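Long-range contact in hydroxyethylthiazole kinase (Pyrococcus horikoshii, PDB 3HPD), which probably phosphorylates the hydroxyl group of 4-methyl-5-beta-hydroxyethylthiazole with ATP, a magnesium-dependent step on the way to thiamine diphosphate: residues 182-187 with 223-229. Residues are numbered along the deposited sequence; the frame is centred on the assembly and turned at random.
Sequences NGHELL and IAAEKAY
His184 and Tyr229 lie face to face: their ring centroids are 3.7 Å apart and the planes diverge by 21°. His184 NE2 sits over the middle of the phenol ring, whereas Tyr229 CG falls toward the rim of the imidazole. Both rings reach this overlap with CG anti to the backbone N (chi1 -167° in His184, -170° in Tyr229). The imidazole's rotation is fixed by its own chain, because Leu186 N donates to His184 ND1 close to the ring plane, with N and ND1 3.0 Å apart. Leu186 CD2 meets the phenol ring at its edge, in plane, 3.7 Å from Tyr229 CD1. With an alanine in place of His184, Tyr229 would probably lose its stacking partner on this face, and the Leu186 amide its side-chain acceptor. In this ribokinase-like alpha/beta fold, the contact ties the loop following strand 177-180 to helix 210-231. Nearer the strand, the carboxylate oxygen Glu226 OE2 accepts two bonds: Asn182 ND2 on the syn side, tilted out of the carboxylate plane, at 2.9 Å, and Gly183 N through the anti lone pair, also at 2.9 Å. The Asn182 amide has further partners, OD1 taking Lys259 N and ND2 also donating to Tyr257 O. To one side of both, Ala225 CB packs 3.9 Å from Leu187 CD1, whose side chain also touches Phe238 of helix 235-248.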
ATOM      1  N   ASN A 182     -27.583   1.586  -3.728  1.00 14.17           N
ATOM      2  CA  ASN A 182     -26.778   1.687  -2.513  1.00 15.62           C
ATOM      3  C   ASN A 182     -25.441   2.379  -2.752  1.00 15.34           C
ATOM      4  O   ASN A 182     -24.932   2.400  -3.876  1.00 16.00           O
ATOM      5  CB  ASN A 182     -26.517   0.301  -1.918  1.00 13.98           C
ATOM      6  CG  ASN A 182     -27.782  -0.367  -1.420  1.00 16.13           C
ATOM      7  OD1 ASN A 182     -28.242  -1.359  -1.991  1.00 14.46           O
ATOM      8  ND2 ASN A 182     -28.357   0.180  -0.351  1.00 14.39           N
ATOM      9  N   GLY A 183     -24.880   2.937  -1.681  1.00 15.34           N
ATOM     10  CA  GLY A 183     -23.604   3.622  -1.777  1.00 13.78           C
ATOM     11  C   GLY A 183     -23.610   4.968  -1.077  1.00 14.36           C
ATOM     12  O   GLY A 183     -24.622   5.382  -0.505  1.00 14.37           O
ATOM     13  N   HIS A 184     -22.472   5.651  -1.109  1.00 13.20           N
ATOM     14  CA  HIS A 184     -22.363   6.964  -0.489  1.00 12.48           C
ATOM     15  C   HIS A 184     -21.301   7.776  -1.212  1.00 13.42           C
ATOM     16  O   HIS A 184     -20.257   7.247  -1.593  1.00 11.35           O
ATOM     17  CB  HIS A 184     -22.009   6.849   0.998  1.00 12.29           C
ATOM     18  CG  HIS A 184     -22.184   8.133   1.744  1.00 12.36           C
ATOM     19  ND1 HIS A 184     -21.295   9.182   1.639  1.00 13.06           N
ATOM     20  CD2 HIS A 184     -23.203   8.583   2.515  1.00 12.46           C
ATOM     21  CE1 HIS A 184     -21.762  10.222   2.307  1.00 13.33           C
ATOM     22  NE2 HIS A 184     -22.920   9.885   2.847  1.00 11.79           N
ATOM     23  N   GLU A 185     -21.570   9.064  -1.393  1.00 13.10           N
ATOM     24  CA  GLU A 185     -20.646   9.935  -2.106  1.00 14.49           C
ATOM     25  C   GLU A 185     -19.247  10.066  -1.518  1.00 12.94           C
ATOM     26  O   GLU A 185     -18.314  10.404  -2.240  1.00 13.06           O
ATOM     27  CB  GLU A 185     -21.255  11.333  -2.273  1.00 18.31           C
ATOM     28  CG  GLU A 185     -21.811  11.942  -1.008  1.00 24.35           C
ATOM     29  CD  GLU A 185     -22.255  13.380  -1.207  1.00 31.44           C
ATOM     30  OE1 GLU A 185     -22.840  13.679  -2.272  1.00 33.10           O
ATOM     31  OE2 GLU A 185     -22.028  14.209  -0.298  1.00 34.50           O
ATOM     32  N   LEU A 186     -19.082   9.805  -0.224  1.00 12.70           N
ATOM     33  CA  LEU A 186     -17.751   9.936   0.366  1.00 11.56           C
ATOM     34  C   LEU A 186     -16.770   8.926  -0.231  1.00 11.60           C
ATOM     35  O   LEU A 186     -15.557   9.064  -0.072  1.00 10.73           O
ATOM     36  CB  LEU A 186     -17.807   9.788   1.894  1.00 12.14           C
ATOM     37  CG  LEU A 186     -16.531  10.225   2.631  1.00 12.02           C
ATOM     38  CD1 LEU A 186     -16.207  11.674   2.280  1.00 12.15           C
ATOM     39  CD2 LEU A 186     -16.719  10.076   4.129  1.00 12.09           C
ATOM     40  N   LEU A 187     -17.293   7.915  -0.920  1.00 11.74           N
ATOM     41  CA  LEU A 187     -16.435   6.924  -1.557  1.00 12.00           C
ATOM     42  C   LEU A 187     -15.529   7.651  -2.541  1.00 12.46           C
ATOM     43  O   LEU A 187     -14.447   7.172  -2.876  1.00 12.48           O
ATOM     44  CB  LEU A 187     -17.265   5.873  -2.308  1.00 10.88           C
ATOM     45  CG  LEU A 187     -17.937   4.774  -1.479  1.00 10.98           C
ATOM     46  CD1 LEU A 187     -18.775   3.890  -2.394  1.00 10.27           C
ATOM     47  CD2 LEU A 187     -16.880   3.936  -0.759  1.00  9.86           C
ATOM     48  N   ILE A 223     -23.808  -0.953   0.632  1.00 11.14           N
ATOM     49  CA  ILE A 223     -24.368  -0.935   1.979  1.00 10.99           C
ATOM     50  C   ILE A 223     -23.250  -0.695   2.994  1.00 11.65           C
ATOM     51  O   ILE A 223     -23.430   0.041   3.966  1.00 10.97           O
ATOM     52  CB  ILE A 223     -25.075  -2.272   2.313  1.00 11.55           C
ATOM     53  CG1 ILE A 223     -26.303  -2.444   1.408  1.00 11.36           C
ATOM     54  CG2 ILE A 223     -25.480  -2.293   3.792  1.00 12.21           C
ATOM     55  CD1 ILE A 223     -27.066  -3.748   1.629  1.00 13.22           C
ATOM     56  N   ALA A 224     -22.096  -1.319   2.769  1.00 11.09           N
ATOM     57  CA  ALA A 224     -20.968  -1.144   3.680  1.00 10.55           C
ATOM     58  C   ALA A 224     -20.583   0.330   3.713  1.00 10.03           C
ATOM     59  O   ALA A 224     -20.226   0.867   4.766  1.00 10.88           O
ATOM     60  CB  ALA A 224     -19.775  -1.998   3.227  1.00 11.08           C
ATOM     61  N   ALA A 225     -20.668   0.983   2.557  1.00 10.49           N
ATOM     62  CA  ALA A 225     -20.335   2.400   2.452  1.00 10.71           C
ATOM     63  C   ALA A 225     -21.316   3.243   3.270  1.00 10.97           C
ATOM     64  O   ALA A 225     -20.917   4.171   3.977  1.00 11.68           O
ATOM     65  CB  ALA A 225     -20.356   2.831   0.987  1.00 10.26           C
ATOM     66  N   GLU A 226     -22.602   2.919   3.173  1.00 10.79           N
ATOM     67  CA  GLU A 226     -23.620   3.645   3.923  1.00 10.03           C
ATOM     68  C   GLU A 226     -23.403   3.458   5.421  1.00 10.71           C
ATOM     69  O   GLU A 226     -23.470   4.417   6.188  1.00 10.09           O
ATOM     70  CB  GLU A 226     -25.017   3.150   3.532  1.00 10.24           C
ATOM     71  CG  GLU A 226     -25.426   3.543   2.119  1.00 12.92           C
ATOM     72  CD  GLU A 226     -26.706   2.865   1.669  1.00 13.76           C
ATOM     73  OE1 GLU A 226     -27.650   2.779   2.481  1.00 15.10           O
ATOM     74  OE2 GLU A 226     -26.771   2.430   0.497  1.00 15.20           O
ATOM     75  N   LYS A 227     -23.143   2.218   5.830  1.00 10.83           N
ATOM     76  CA  LYS A 227     -22.917   1.903   7.238  1.00  9.95           C
ATOM     77  C   LYS A 227     -21.650   2.564   7.765  1.00 11.27           C
ATOM     78  O   LYS A 227     -21.602   3.015   8.908  1.00  9.57           O
ATOM     79  CB  LYS A 227     -22.819   0.387   7.432  1.00 10.08           C
ATOM     80  CG  LYS A 227     -24.102  -0.370   7.102  1.00 10.91           C
ATOM     81  CD  LYS A 227     -25.248   0.054   8.008  1.00 12.13           C
ATOM     82  CE  LYS A 227     -25.012  -0.346   9.456  1.00 12.00           C
ATOM     83  NZ  LYS A 227     -26.114   0.133  10.340  1.00 12.21           N
ATOM     84  N   ALA A 228     -20.618   2.615   6.931  1.00 10.86           N
ATOM     85  CA  ALA A 228     -19.365   3.227   7.346  1.00 12.11           C
ATOM     86  C   ALA A 228     -19.572   4.720   7.577  1.00 10.46           C
ATOM     87  O   ALA A 228     -19.082   5.280   8.556  1.00 11.96           O
ATOM     88  CB  ALA A 228     -18.286   2.999   6.287  1.00 11.82           C
ATOM     89  N   TYR A 229     -20.314   5.366   6.686  1.00 10.32           N
ATOM     90  CA  TYR A 229     -20.551   6.793   6.836  1.00 10.08           C
ATOM     91  C   TYR A 229     -21.327   7.094   8.117  1.00  9.96           C
ATOM     92  O   TYR A 229     -21.110   8.125   8.753  1.00 10.48           O
ATOM     93  CB  TYR A 229     -21.311   7.349   5.626  1.00 10.10           C
ATOM     94  CG  TYR A 229     -21.361   8.857   5.620  1.00 11.23           C
ATOM     95  CD1 TYR A 229     -20.235   9.606   5.285  1.00 11.71           C
ATOM     96  CD2 TYR A 229     -22.516   9.537   6.010  1.00 13.16           C
ATOM     97  CE1 TYR A 229     -20.252  10.999   5.340  1.00 13.75           C
ATOM     98  CE2 TYR A 229     -22.544  10.931   6.068  1.00 14.04           C
ATOM     99  CZ  TYR A 229     -21.408  11.653   5.732  1.00 13.32           C
ATOM    100  OH  TYR A 229     -21.426  13.025   5.792  1.00 15.41           O
TER